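Local coordinates for malonyl CoA-acyl carrier protein transacylase (Burkholderia pseudomallei, PDB 3G87) that probably transfers malonyl groups from coenzyme A to holo acyl carrier protein, as other malonyl CoA-acyl carrier protein transacylases do, at residues Ala124-Met129 with Thr191-Phe195; Thr143-Leu149 with Ala175-Phe179; Ile165-Ala169 with Ala194-Phe199; Ala169-Ala173 with Arg185-Leu189. All blocks are in the same frame, centred on the assembly; numbering follows the deposited sequence.

Interaction 1 of 4, residues Ala124-Met129 with Thr191-Phe195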
loop_
_atom_site.group_PDB
_atom_site.type_symbol
_atom_site.label_atom_id
_atom_site.label_comp_id
_atom_site.label_asym_id
_atom_site.label_seq_id
_atom_site.Cartn_x
_atom_site.Cartn_y
_atom_site.Cartn_z
ATOM N N ALA A 124 -4.147 -17.012 -2.510
ATOM C CA ALA A 124 -3.253 -17.150 -3.636
ATOM C C ALA A 124 -2.076 -18.050 -3.330
ATOM O O ALA A 124 -1.330 -17.776 -2.463
ATOM C CB ALA A 124 -2.748 -15.790 -4.088
ATOM N N ARG A 125 -1.920 -19.126 -4.068
ATOM C CA ARG A 125 -0.784 -19.990 -3.893
ATOM C C ARG A 125 0.120 -19.840 -5.049
ATOM O O ARG A 125 -0.270 -19.382 -6.062
ATOM C CB ARG A 125 -1.183 -21.433 -3.827
ATOM C CG ARG A 125 -1.832 -21.810 -2.587
ATOM C CD ARG A 125 -0.940 -21.831 -1.472
ATOM N NE ARG A 125 -1.742 -22.035 -0.291
ATOM C CZ ARG A 125 -1.819 -21.173 0.706
ATOM N NH1 ARG A 125 -1.123 -20.057 0.648
ATOM N NH2 ARG A 125 -2.580 -21.442 1.745
ATOM N N ASP A 126 1.352 -20.222 -4.869
ATOM C CA ASP A 126 2.227 -20.361 -5.995
ATOM C C ASP A 126 2.757 -19.088 -6.673
ATOM O O ASP A 126 3.411 -19.169 -7.622
ATOM C CB ASP A 126 1.591 -21.343 -6.973
ATOM C CG ASP A 126 1.530 -22.770 -6.420
ATOM O OD1 ASP A 126 2.450 -23.181 -5.718
ATOM O OD2 ASP A 126 0.562 -23.492 -6.669
ATOM N N GLY A 127 2.524 -17.928 -6.111
ATOM C CA GLY A 127 3.145 -16.710 -6.626
ATOM C C GLY A 127 4.219 -16.177 -5.701
ATOM O O GLY A 127 4.430 -16.707 -4.581
ATOM N N ALA A 128 4.895 -15.128 -6.159
ATOM C CA ALA A 128 5.932 -14.473 -5.429
ATOM C C ALA A 128 6.158 -13.036 -5.963
ATOM O O ALA A 128 5.606 -12.640 -7.026
ATOM C CB ALA A 128 7.174 -15.261 -5.561
ATOM N N MET A 129 7.012 -12.286 -5.246
ATOM C CA MET A 129 7.404 -10.919 -5.609
ATOM C C MET A 129 8.856 -10.659 -5.194
ATOM O O MET A 129 9.366 -11.307 -4.278
ATOM C CB MET A 129 6.502 -9.899 -4.903
ATOM C CG MET A 129 4.975 -10.138 -5.049
ATOM S SD MET A 129 4.028 -9.007 -4.002
ATOM C CE MET A 129 4.126 -7.447 -4.892
ATOM N N THR A 191 5.856 -13.523 0.602
ATOM C CA THR A 191 4.484 -13.730 0.127
ATOM C C THR A 191 4.402 -14.967 -0.752
ATOM O O THR A 191 5.370 -15.338 -1.420
ATOM C CB THR A 191 3.859 -12.469 -0.646
ATOM O OG1 THR A 191 2.876 -12.914 -1.605
ATOM C CG2 THR A 191 4.922 -11.634 -1.364
ATOM N N SER A 192 3.217 -15.566 -0.775
ATOM C CA SER A 192 2.927 -16.781 -1.527
ATOM C C SER A 192 2.022 -16.385 -2.715
ATOM O O SER A 192 1.495 -17.250 -3.487
ATOM C CB SER A 192 2.200 -17.759 -0.586
ATOM O OG SER A 192 2.319 -19.118 -0.989
ATOM N N GLY A 193 1.860 -15.053 -2.851
ATOM C CA GLY A 193 1.084 -14.469 -3.932
ATOM C C GLY A 193 1.848 -13.484 -4.807
ATOM O O GLY A 193 2.704 -12.730 -4.366
ATOM N N ALA A 194 1.492 -13.519 -6.073
ATOM C CA ALA A 194 1.986 -12.603 -7.071
ATOM C C ALA A 194 0.988 -11.462 -6.988
ATOM O O ALA A 194 0.015 -11.449 -7.753
ATOM C CB ALA A 194 1.890 -13.280 -8.409
ATOM N N PHE A 195 1.214 -10.534 -6.054
ATOM C CA PHE A 195 0.249 -9.484 -5.773
ATOM C C PHE A 195 0.356 -8.438 -6.846
ATOM O O PHE A 195 1.434 -8.222 -7.401
ATOM C CB PHE A 195 0.471 -8.853 -4.390
ATOM C CG PHE A 195 0.207 -9.811 -3.215
ATOM C CD1 PHE A 195 -0.624 -10.951 -3.379
ATOM C CD2 PHE A 195 0.770 -9.564 -1.941
ATOM C CE1 PHE A 195 -0.874 -11.848 -2.311
ATOM C CE2 PHE A 195 0.531 -10.474 -0.868
ATOM C CZ PHE A 195 -0.301 -11.592 -1.053
HETATM O O HOH W 1 2.489 -21.191 -2.508
HETATM O O HOH W 2 7.665 -14.175 -2.440
#
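An ST turn over T191-G193 sets S192 and G193 against G127, where strand 127-133 of the small ferredoxin-like subdomain begins. T191 OG1 accepts from G193 N at 2.7 Å. With OG1 anti to the backbone N (chi1 152°), the hydroxyl lies beside its own carbonyl carbon, which turns it along the chain toward the G193 amide. The turn presents the S192 carbonyl to the strand, and G127 N donates to S192 O at 2.9 Å with an N-H...O angle of 151°, coming from well above the carbonyl plane rather than along a lone pair. On one flank a water accepts from D126 N and is bonded to S192 OG; a second water donates to T191 O and accepts weakly from M129 N. The backbones run so close that G127 CA lies 3.6 Å from A194 N. Further along, M129 makes an oblique Met-aromatic contact with F195, its SD 4.8 Å from the ring centroid. The two side chains cross at about a right angle. T191 adds its methyl to the same sulfur, CG2 to M129 SD 3.8 Å. Beyond it the M129 chain bends at chi3 (76°), which places CE 3.8 Å from F195 O.

Interaction 2 of 4, residues Thr143-Leu149 with Ala175-Phe179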
loop_
_atom_site.group_PDB
_atom_site.type_symbol
_atom_site.label_atom_id
_atom_site.label_comp_id
_atom_site.label_asym_id
_atom_site.label_seq_id
_atom_site.Cartn_x
_atom_site.Cartn_y
_atom_site.Cartn_z
ATOM N N THR A 143 14.489 -7.764 -20.023
ATOM C CA THR A 143 15.160 -8.869 -19.395
ATOM C C THR A 143 14.187 -10.010 -19.136
ATOM O O THR A 143 14.486 -11.119 -19.498
ATOM C CB THR A 143 15.801 -8.425 -18.135
ATOM O OG1 THR A 143 16.841 -7.517 -18.492
ATOM C CG2 THR A 143 16.370 -9.642 -17.376
ATOM N N LEU A 144 13.022 -9.710 -18.565
ATOM C CA LEU A 144 11.974 -10.718 -18.368
ATOM C C LEU A 144 11.578 -11.371 -19.688
ATOM O O LEU A 144 11.464 -12.593 -19.716
ATOM C CB LEU A 144 10.699 -10.158 -17.657
ATOM C CG LEU A 144 10.904 -9.473 -16.299
ATOM C CD1 LEU A 144 9.637 -8.678 -15.923
ATOM C CD2 LEU A 144 11.269 -10.508 -15.209
ATOM N N ASP A 145 11.359 -10.624 -20.762
ATOM C CA ASP A 145 11.073 -11.227 -22.053
ATOM C C ASP A 145 12.160 -12.147 -22.554
ATOM O O ASP A 145 11.869 -13.203 -22.981
ATOM C CB ASP A 145 10.796 -10.217 -23.184
ATOM C CG ASP A 145 9.627 -9.303 -22.936
ATOM O OD1 ASP A 145 8.647 -9.655 -22.366
ATOM O OD2 ASP A 145 9.695 -8.186 -23.351
ATOM N N GLU A 146 13.406 -11.705 -22.493
ATOM C CA GLU A 146 14.532 -12.410 -23.057
ATOM C C GLU A 146 14.762 -13.764 -22.455
ATOM O O GLU A 146 15.271 -14.625 -23.097
ATOM C CB GLU A 146 15.825 -11.608 -22.952
ATOM C CG GLU A 146 16.034 -10.593 -24.000
ATOM C CD GLU A 146 16.943 -9.502 -23.598
ATOM O OE1 GLU A 146 17.485 -9.559 -22.548
ATOM O OE2 GLU A 146 17.151 -8.593 -24.343
ATOM N N HIS A 147 14.365 -13.918 -21.212
ATOM C CA HIS A 147 14.521 -15.132 -20.490
ATOM C C HIS A 147 13.243 -15.892 -20.266
ATOM O O HIS A 147 13.168 -16.649 -19.397
ATOM C CB HIS A 147 15.241 -14.852 -19.180
ATOM C CG HIS A 147 16.580 -14.225 -19.358
ATOM N ND1 HIS A 147 17.737 -14.949 -19.396
ATOM C CD2 HIS A 147 16.939 -12.952 -19.568
ATOM C CE1 HIS A 147 18.752 -14.154 -19.601
ATOM N NE2 HIS A 147 18.293 -12.935 -19.712
ATOM N N GLY A 148 12.227 -15.673 -21.059
ATOM C CA GLY A 148 10.974 -16.480 -20.948
ATOM C C GLY A 148 10.192 -16.400 -19.623
ATOM O O GLY A 148 9.391 -17.305 -19.290
ATOM N N LEU A 149 10.353 -15.316 -18.895
ATOM C CA LEU A 149 9.530 -15.047 -17.749
ATOM C C LEU A 149 8.210 -14.384 -18.148
ATOM O O LEU A 149 7.990 -13.232 -17.917
ATOM C CB LEU A 149 10.298 -14.235 -16.748
ATOM C CG LEU A 149 11.657 -14.802 -16.428
ATOM C CD1 LEU A 149 12.340 -14.060 -15.373
ATOM C CD2 LEU A 149 11.609 -16.236 -16.085
ATOM N N ALA A 175 14.491 -15.146 -11.793
ATOM C CA ALA A 175 14.854 -13.764 -11.978
ATOM C C ALA A 175 16.037 -13.342 -11.173
ATOM O O ALA A 175 16.749 -12.483 -11.603
ATOM C CB ALA A 175 13.710 -12.866 -11.680
ATOM N N GLU A 176 16.235 -13.947 -10.016
ATOM C CA GLU A 176 17.339 -13.580 -9.156
ATOM C C GLU A 176 18.637 -13.447 -9.878
ATOM O O GLU A 176 19.309 -12.486 -9.758
ATOM C CB GLU A 176 17.536 -14.527 -7.971
ATOM C CG GLU A 176 18.837 -14.266 -7.254
ATOM C CD GLU A 176 18.885 -14.684 -5.799
ATOM O OE1 GLU A 176 19.130 -13.859 -4.934
ATOM O OE2 GLU A 176 18.746 -15.846 -5.521
ATOM N N ALA A 177 18.963 -14.463 -10.620
ATOM C CA ALA A 177 20.137 -14.484 -11.405
ATOM C C ALA A 177 20.185 -13.391 -12.453
ATOM O O ALA A 177 21.239 -13.083 -12.914
ATOM C CB ALA A 177 20.272 -15.808 -12.034
ATOM N N LEU A 178 19.055 -12.814 -12.828
ATOM C CA LEU A 178 19.060 -11.854 -13.912
ATOM C C LEU A 178 19.222 -10.442 -13.488
ATOM O O LEU A 178 19.475 -9.615 -14.280
ATOM C CB LEU A 178 17.826 -11.966 -14.778
ATOM C CG LEU A 178 17.424 -13.343 -15.219
ATOM C CD1 LEU A 178 16.088 -13.368 -15.763
ATOM C CD2 LEU A 178 18.389 -13.861 -16.153
ATOM N N PHE A 179 19.040 -10.197 -12.211
ATOM C CA PHE A 179 19.109 -8.883 -11.659
ATOM C C PHE A 179 20.172 -8.765 -10.576
ATOM O O PHE A 179 19.977 -8.088 -9.599
ATOM C CB PHE A 179 17.739 -8.429 -11.142
ATOM C CG PHE A 179 16.680 -8.384 -12.196
ATOM C CD1 PHE A 179 16.680 -7.430 -13.156
ATOM C CD2 PHE A 179 15.711 -9.351 -12.242
ATOM C CE1 PHE A 179 15.758 -7.457 -14.100
ATOM C CE2 PHE A 179 14.782 -9.354 -13.177
ATOM C CZ PHE A 179 14.787 -8.410 -14.094
#
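L178 reaches from the loop after helix 169-175 into the C-terminal end of helix 137-146, meeting T143, H147 and L149. Its CB sits 3.8 Å from T143 CG2 and at the same time lies above the rim of the F179 ring. Past CG the two methyls part company. L178 CD1 goes tip to tip with L149 CD1 at 3.8 Å and also borders H147 CB and CG. L178 CD2 stands over the centre of the H147 imidazole, 3.5 Å from the centroid and only 10° off the ring normal, a clear CH-pi contact. T143 turns its methyl into the contact, CG2 anti to the backbone N, where it touches F179 CZ at 3.8 Å. L144 CD2 comes up at the edge of the same phenyl ring, 4.2 Å from F179 CE2, and A175 CB adds a looser touch on L149 CD1. G148, with positive phi, is the C-prime residue of a Schellman motif that ends the helix, L149 N bonding back to L144 O and bringing L149 into the contact. No hydrogen bond spans the two segments, and T143 OG1 bonds Q139 O in its own helix, so the contact depends on apolar surfaces and one methyl on an imidazole face.

Interaction 3 of 4, residues Ile165-Ala169 with Ala194-Phe199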
loop_
_atom_site.group_PDB
_atom_site.type_symbol
_atom_site.label_atom_id
_atom_site.label_comp_id
_atom_site.label_asym_id
_atom_site.label_seq_id
_atom_site.Cartn_x
_atom_site.Cartn_y
_atom_site.Cartn_z
ATOM N N ILE A 165 8.397 -6.723 -8.956
ATOM C CA ILE A 165 7.851 -7.658 -9.872
ATOM C C ILE A 165 7.104 -8.715 -9.154
ATOM O O ILE A 165 7.332 -8.974 -8.024
ATOM C CB ILE A 165 8.935 -8.361 -10.715
ATOM C CG1 ILE A 165 10.006 -8.928 -9.831
ATOM C CG2 ILE A 165 9.513 -7.452 -11.761
ATOM C CD1 ILE A 165 11.087 -9.520 -10.552
ATOM N N SER A 166 6.169 -9.300 -9.853
ATOM C CA SER A 166 5.491 -10.452 -9.393
ATOM C C SER A 166 5.122 -11.355 -10.511
ATOM O O SER A 166 4.996 -10.948 -11.611
ATOM C CB SER A 166 4.317 -10.118 -8.444
ATOM O OG SER A 166 3.343 -9.414 -9.055
ATOM N N GLY A 167 4.997 -12.616 -10.164
ATOM C CA GLY A 167 4.664 -13.695 -11.052
ATOM C C GLY A 167 4.697 -15.022 -10.372
ATOM O O GLY A 167 4.745 -15.079 -9.186
ATOM N N PRO A 168 4.683 -16.106 -11.128
ATOM C CA PRO A 168 4.838 -17.422 -10.516
ATOM C C PRO A 168 6.145 -17.563 -9.774
ATOM O O PRO A 168 7.138 -17.050 -10.204
ATOM C CB PRO A 168 4.777 -18.369 -11.691
ATOM C CG PRO A 168 4.237 -17.630 -12.736
ATOM C CD PRO A 168 4.590 -16.221 -12.571
ATOM N N ALA A 169 6.101 -18.232 -8.656
ATOM C CA ALA A 169 7.233 -18.405 -7.763
ATOM C C ALA A 169 8.537 -18.803 -8.451
ATOM O O ALA A 169 9.603 -18.243 -8.171
ATOM C CB ALA A 169 6.858 -19.431 -6.654
ATOM N N ALA A 194 1.492 -13.519 -6.073
ATOM C CA ALA A 194 1.986 -12.603 -7.071
ATOM C C ALA A 194 0.988 -11.462 -6.988
ATOM O O ALA A 194 0.015 -11.449 -7.753
ATOM C CB ALA A 194 1.890 -13.280 -8.409
ATOM N N PHE A 195 1.214 -10.534 -6.054
ATOM C CA PHE A 195 0.249 -9.484 -5.773
ATOM C C PHE A 195 0.356 -8.438 -6.846
ATOM O O PHE A 195 1.434 -8.222 -7.401
ATOM C CB PHE A 195 0.471 -8.853 -4.390
ATOM C CG PHE A 195 0.207 -9.811 -3.215
ATOM C CD1 PHE A 195 -0.624 -10.951 -3.379
ATOM C CD2 PHE A 195 0.770 -9.564 -1.941
ATOM C CE1 PHE A 195 -0.874 -11.848 -2.311
ATOM C CE2 PHE A 195 0.531 -10.474 -0.868
ATOM C CZ PHE A 195 -0.301 -11.592 -1.053
ATOM N N HIS A 196 -0.761 -7.825 -7.134
ATOM C CA HIS A 196 -0.852 -6.730 -8.076
ATOM C C HIS A 196 -0.455 -7.165 -9.465
ATOM O O HIS A 196 0.302 -6.500 -10.115
ATOM C CB HIS A 196 -0.066 -5.498 -7.576
ATOM C CG HIS A 196 -0.696 -4.831 -6.393
ATOM N ND1 HIS A 196 -1.864 -4.130 -6.469
ATOM C CD2 HIS A 196 -0.348 -4.816 -5.096
ATOM C CE1 HIS A 196 -2.207 -3.696 -5.283
ATOM N NE2 HIS A 196 -1.307 -4.111 -4.432
ATOM N N SER A 197 -0.958 -8.334 -9.851
ATOM C CA SER A 197 -0.767 -8.947 -11.173
ATOM C C SER A 197 -2.072 -9.671 -11.528
ATOM O O SER A 197 -3.024 -9.673 -10.744
ATOM C CB SER A 197 0.378 -9.973 -11.169
ATOM O OG SER A 197 -0.043 -11.226 -10.588
ATOM N N LYS A 198 -2.085 -10.290 -12.702
ATOM C CA LYS A 198 -3.251 -11.046 -13.201
ATOM C C LYS A 198 -3.641 -12.256 -12.348
ATOM O O LYS A 198 -4.736 -12.757 -12.500
ATOM C CB LYS A 198 -2.990 -11.553 -14.622
ATOM C CG LYS A 198 -1.775 -12.519 -14.750
ATOM C CD LYS A 198 -1.630 -13.037 -16.206
ATOM C CE LYS A 198 -0.200 -13.565 -16.427
ATOM N NZ LYS A 198 0.028 -14.106 -17.817
ATOM N N PHE A 199 -2.736 -12.747 -11.507
ATOM C CA PHE A 199 -3.063 -13.865 -10.625
ATOM C C PHE A 199 -4.074 -13.481 -9.539
ATOM O O PHE A 199 -4.763 -14.342 -9.003
ATOM C CB PHE A 199 -1.796 -14.607 -10.121
ATOM C CG PHE A 199 -0.960 -15.172 -11.265
ATOM C CD1 PHE A 199 -1.331 -16.364 -11.898
ATOM C CD2 PHE A 199 0.124 -14.454 -11.792
ATOM C CE1 PHE A 199 -0.610 -16.877 -12.995
ATOM C CE2 PHE A 199 0.852 -14.960 -12.872
ATOM C CZ PHE A 199 0.483 -16.186 -13.467
#
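The F199 ring meets P168 obliquely: F199 CE2 is 4.0 Å from P168 CD, and the two side chains cross at about a right angle. One face of the phenyl carries K198 CG, set off toward the rim. Deeper in, S166 takes over. Its hydroxyl sits between the backbone N and the carbonyl carbon (chi1 64°), and from there S166 OG donates to F195 O at 2.8 Å. The C=O...OG angle is 142°, with the donor tilted out of the carbonyl plane. This bond ties a strand side chain to the backbone just before H196, whose NE2 is hydrogen-bonded to S92 OG, in what is probably the GxSxG nucleophile elbow, consistent with the serine-histidine pair of this transferase family. Alongside, A194, the centre of an inverse gamma turn, lays its methyl against the strand, CB 3.5 Å from G167 O, while S166 CB packs on A194 CA at 3.7 Å. S197 folds the loop back on itself: S197 OG donates to A194 O at 2.8 Å; it also accepts from F199 N at 3.2 Å (N-H...O 157°), which makes an ST turn leading into the short 3-10 segment. The loop therefore lies on the end of strand 162-168, whose sheet neighbours are 127-133 and 153-159. P168 stands at the N-cap position of helix 169-175, and F195 touches M121 of helix 107-123.

Interaction 4 of 4, residues Ala169-Ala173 with Arg185-Leu189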
loop_
_atom_site.group_PDB
_atom_site.type_symbol
_atom_site.label_atom_id
_atom_site.label_comp_id
_atom_site.label_asym_id
_atom_site.label_seq_id
_atom_site.Cartn_x
_atom_site.Cartn_y
_atom_site.Cartn_z
ATOM N N ALA A 169 6.101 -18.232 -8.656
ATOM C CA ALA A 169 7.233 -18.405 -7.763
ATOM C C ALA A 169 8.537 -18.803 -8.451
ATOM O O ALA A 169 9.603 -18.243 -8.171
ATOM C CB ALA A 169 6.858 -19.431 -6.654
ATOM N N HIS A 170 8.465 -19.770 -9.357
ATOM C CA HIS A 170 9.674 -20.240 -10.048
ATOM C C HIS A 170 10.300 -19.182 -10.967
ATOM O O HIS A 170 11.541 -19.084 -11.046
ATOM C CB HIS A 170 9.393 -21.567 -10.750
ATOM C CG HIS A 170 8.490 -21.459 -11.939
ATOM N ND1 HIS A 170 8.972 -21.291 -13.226
ATOM C CD2 HIS A 170 7.138 -21.552 -12.050
ATOM C CE1 HIS A 170 7.954 -21.247 -14.073
ATOM N NE2 HIS A 170 6.829 -21.397 -13.384
ATOM N N GLU A 171 9.455 -18.337 -11.564
ATOM C CA GLU A 171 9.896 -17.253 -12.448
ATOM C C GLU A 171 10.532 -16.224 -11.607
ATOM O O GLU A 171 11.655 -15.747 -11.890
ATOM C CB GLU A 171 8.745 -16.664 -13.237
ATOM C CG GLU A 171 8.260 -17.605 -14.355
ATOM C CD GLU A 171 7.349 -16.956 -15.425
ATOM O OE1 GLU A 171 7.035 -15.739 -15.370
ATOM O OE2 GLU A 171 6.925 -17.690 -16.354
ATOM N N ILE A 172 9.870 -15.892 -10.512
ATOM C CA ILE A 172 10.475 -14.928 -9.623
ATOM C C ILE A 172 11.834 -15.493 -9.142
ATOM O O ILE A 172 12.813 -14.744 -9.031
ATOM C CB ILE A 172 9.549 -14.539 -8.453
ATOM C CG1 ILE A 172 8.360 -13.659 -8.946
ATOM C CG2 ILE A 172 10.349 -13.878 -7.368
ATOM C CD1 ILE A 172 8.672 -12.161 -9.339
ATOM N N ALA A 173 11.904 -16.780 -8.866
ATOM C CA ALA A 173 13.099 -17.459 -8.442
ATOM C C ALA A 173 14.213 -17.381 -9.490
ATOM O O ALA A 173 15.298 -16.981 -9.215
ATOM C CB ALA A 173 12.760 -18.874 -8.134
ATOM N N ARG A 185 20.238 -4.667 -8.163
ATOM C CA ARG A 185 20.096 -5.619 -7.049
ATOM C C ARG A 185 18.689 -6.226 -6.968
ATOM O O ARG A 185 17.733 -5.691 -7.523
ATOM C CB ARG A 185 20.473 -4.967 -5.713
ATOM C CG ARG A 185 21.993 -4.698 -5.475
ATOM C CD ARG A 185 22.326 -4.206 -3.997
ATOM N NE ARG A 185 21.829 -2.851 -3.677
ATOM C CZ ARG A 185 21.117 -2.514 -2.587
ATOM N NH1 ARG A 185 20.820 -3.423 -1.642
ATOM N NH2 ARG A 185 20.710 -1.249 -2.426
ATOM N N TYR A 186 18.583 -7.357 -6.300
ATOM C CA TYR A 186 17.357 -8.117 -6.231
ATOM C C TYR A 186 17.018 -8.543 -4.836
ATOM O O TYR A 186 17.831 -8.998 -4.135
ATOM C CB TYR A 186 17.455 -9.316 -7.164
ATOM C CG TYR A 186 16.437 -10.419 -7.052
ATOM C CD1 TYR A 186 15.499 -10.621 -8.029
ATOM C CD2 TYR A 186 16.474 -11.298 -6.025
ATOM C CE1 TYR A 186 14.630 -11.624 -7.966
ATOM C CE2 TYR A 186 15.605 -12.297 -5.946
ATOM C CZ TYR A 186 14.673 -12.467 -6.919
ATOM O OH TYR A 186 13.793 -13.483 -6.815
ATOM N N LEU A 187 15.778 -8.396 -4.451
ATOM C CA LEU A 187 15.327 -8.865 -3.157
ATOM C C LEU A 187 14.021 -9.618 -3.181
ATOM O O LEU A 187 13.024 -9.075 -3.452
ATOM C CB LEU A 187 15.310 -7.712 -2.155
ATOM C CG LEU A 187 14.967 -7.907 -0.681
ATOM C CD1 LEU A 187 15.820 -8.923 0.058
ATOM C CD2 LEU A 187 14.846 -6.593 0.074
ATOM N N ARG A 188 14.063 -10.893 -2.875
ATOM C CA ARG A 188 12.872 -11.697 -2.715
ATOM C C ARG A 188 12.057 -11.224 -1.535
ATOM O O ARG A 188 12.594 -10.949 -0.483
ATOM C CB ARG A 188 13.189 -13.174 -2.545
ATOM C CG ARG A 188 11.972 -14.064 -2.435
ATOM C CD ARG A 188 11.592 -14.709 -3.712
ATOM N NE ARG A 188 10.433 -15.587 -3.721
ATOM C CZ ARG A 188 10.460 -16.823 -4.180
ATOM N NH1 ARG A 188 11.577 -17.330 -4.629
ATOM N NH2 ARG A 188 9.384 -17.556 -4.184
ATOM N N LEU A 189 10.751 -11.126 -1.715
ATOM C CA LEU A 189 9.894 -10.622 -0.676
ATOM C C LEU A 189 9.134 -11.746 -0.060
ATOM O O LEU A 189 9.085 -12.811 -0.583
ATOM C CB LEU A 189 8.928 -9.572 -1.188
ATOM C CG LEU A 189 9.377 -8.384 -2.001
ATOM C CD1 LEU A 189 8.235 -7.506 -2.232
ATOM C CD2 LEU A 189 10.438 -7.641 -1.346
#
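A169, the first residue of helix 169-175, puts its CB 4.0 Å from R188 NH2, near one end of the guanidinium group, while its backbone is bonded to D126, just before strand 127-133. Three residues on, I172 carries most of the contact. Its carbonyl accepts from the phenol of Y186, OH to I172 O 2.7 Å. The oxygen lies at the edge of the Y186 ring and near its plane, whereas the hydroxyl stands about 50° out of the I172 carbonyl plane. Y186 extends its ring toward the helix with CG anti to the backbone N (chi1 167°). The I172 CG2 methyl fills the angle between the two strand side chains, 3.5 Å from Y186 OH and 3.9 Å from R188 CD, and lies over one face of the guanidinium. This is the second half of a ferredoxin-like fold: strand 162-168, helix 169-175 and strand 185-188 form a beta-alpha-beta crossover that passes over strand 127-133, which lies between the two parallel strands in the sheet. Helix 169-173 and strand 185-188 run at 150° to each other, with axes 10.7 Å apart at closest. A173 follows, its N bonded to A169 O at 2.8 Å within the helix. The R188 chain is bent at chi2 and reaches along this exposed flank, ending with NH1 4.0 Å from A173 CB.

All four contacts belong to the ferredoxin-like subdomain, built on the antiparallel sheet ordered 153-159, 162-168, 127-133, 185-188. Interactions 1 and 3 have centres 6 Å apart and share A194 and F195, so one loop is held to two neighbouring strands just before H196. Interaction 4, its centre 11 Å from each, shares A169 with interaction 3 and lies where helix 169-175 covers the sheet. Interaction 2 is outermost, its centre 18 Å from that of interaction 1 and 10 Å from that of interaction 4, joining helix 137-146 to the end of helix 169-175 and the loop that follows. Along the chain, the segments of interaction 1 enclose those of interactions 2 and 4. The loop is thus held to the small subdomain while the H196 side chain bonds S92, probably its catalytic partner.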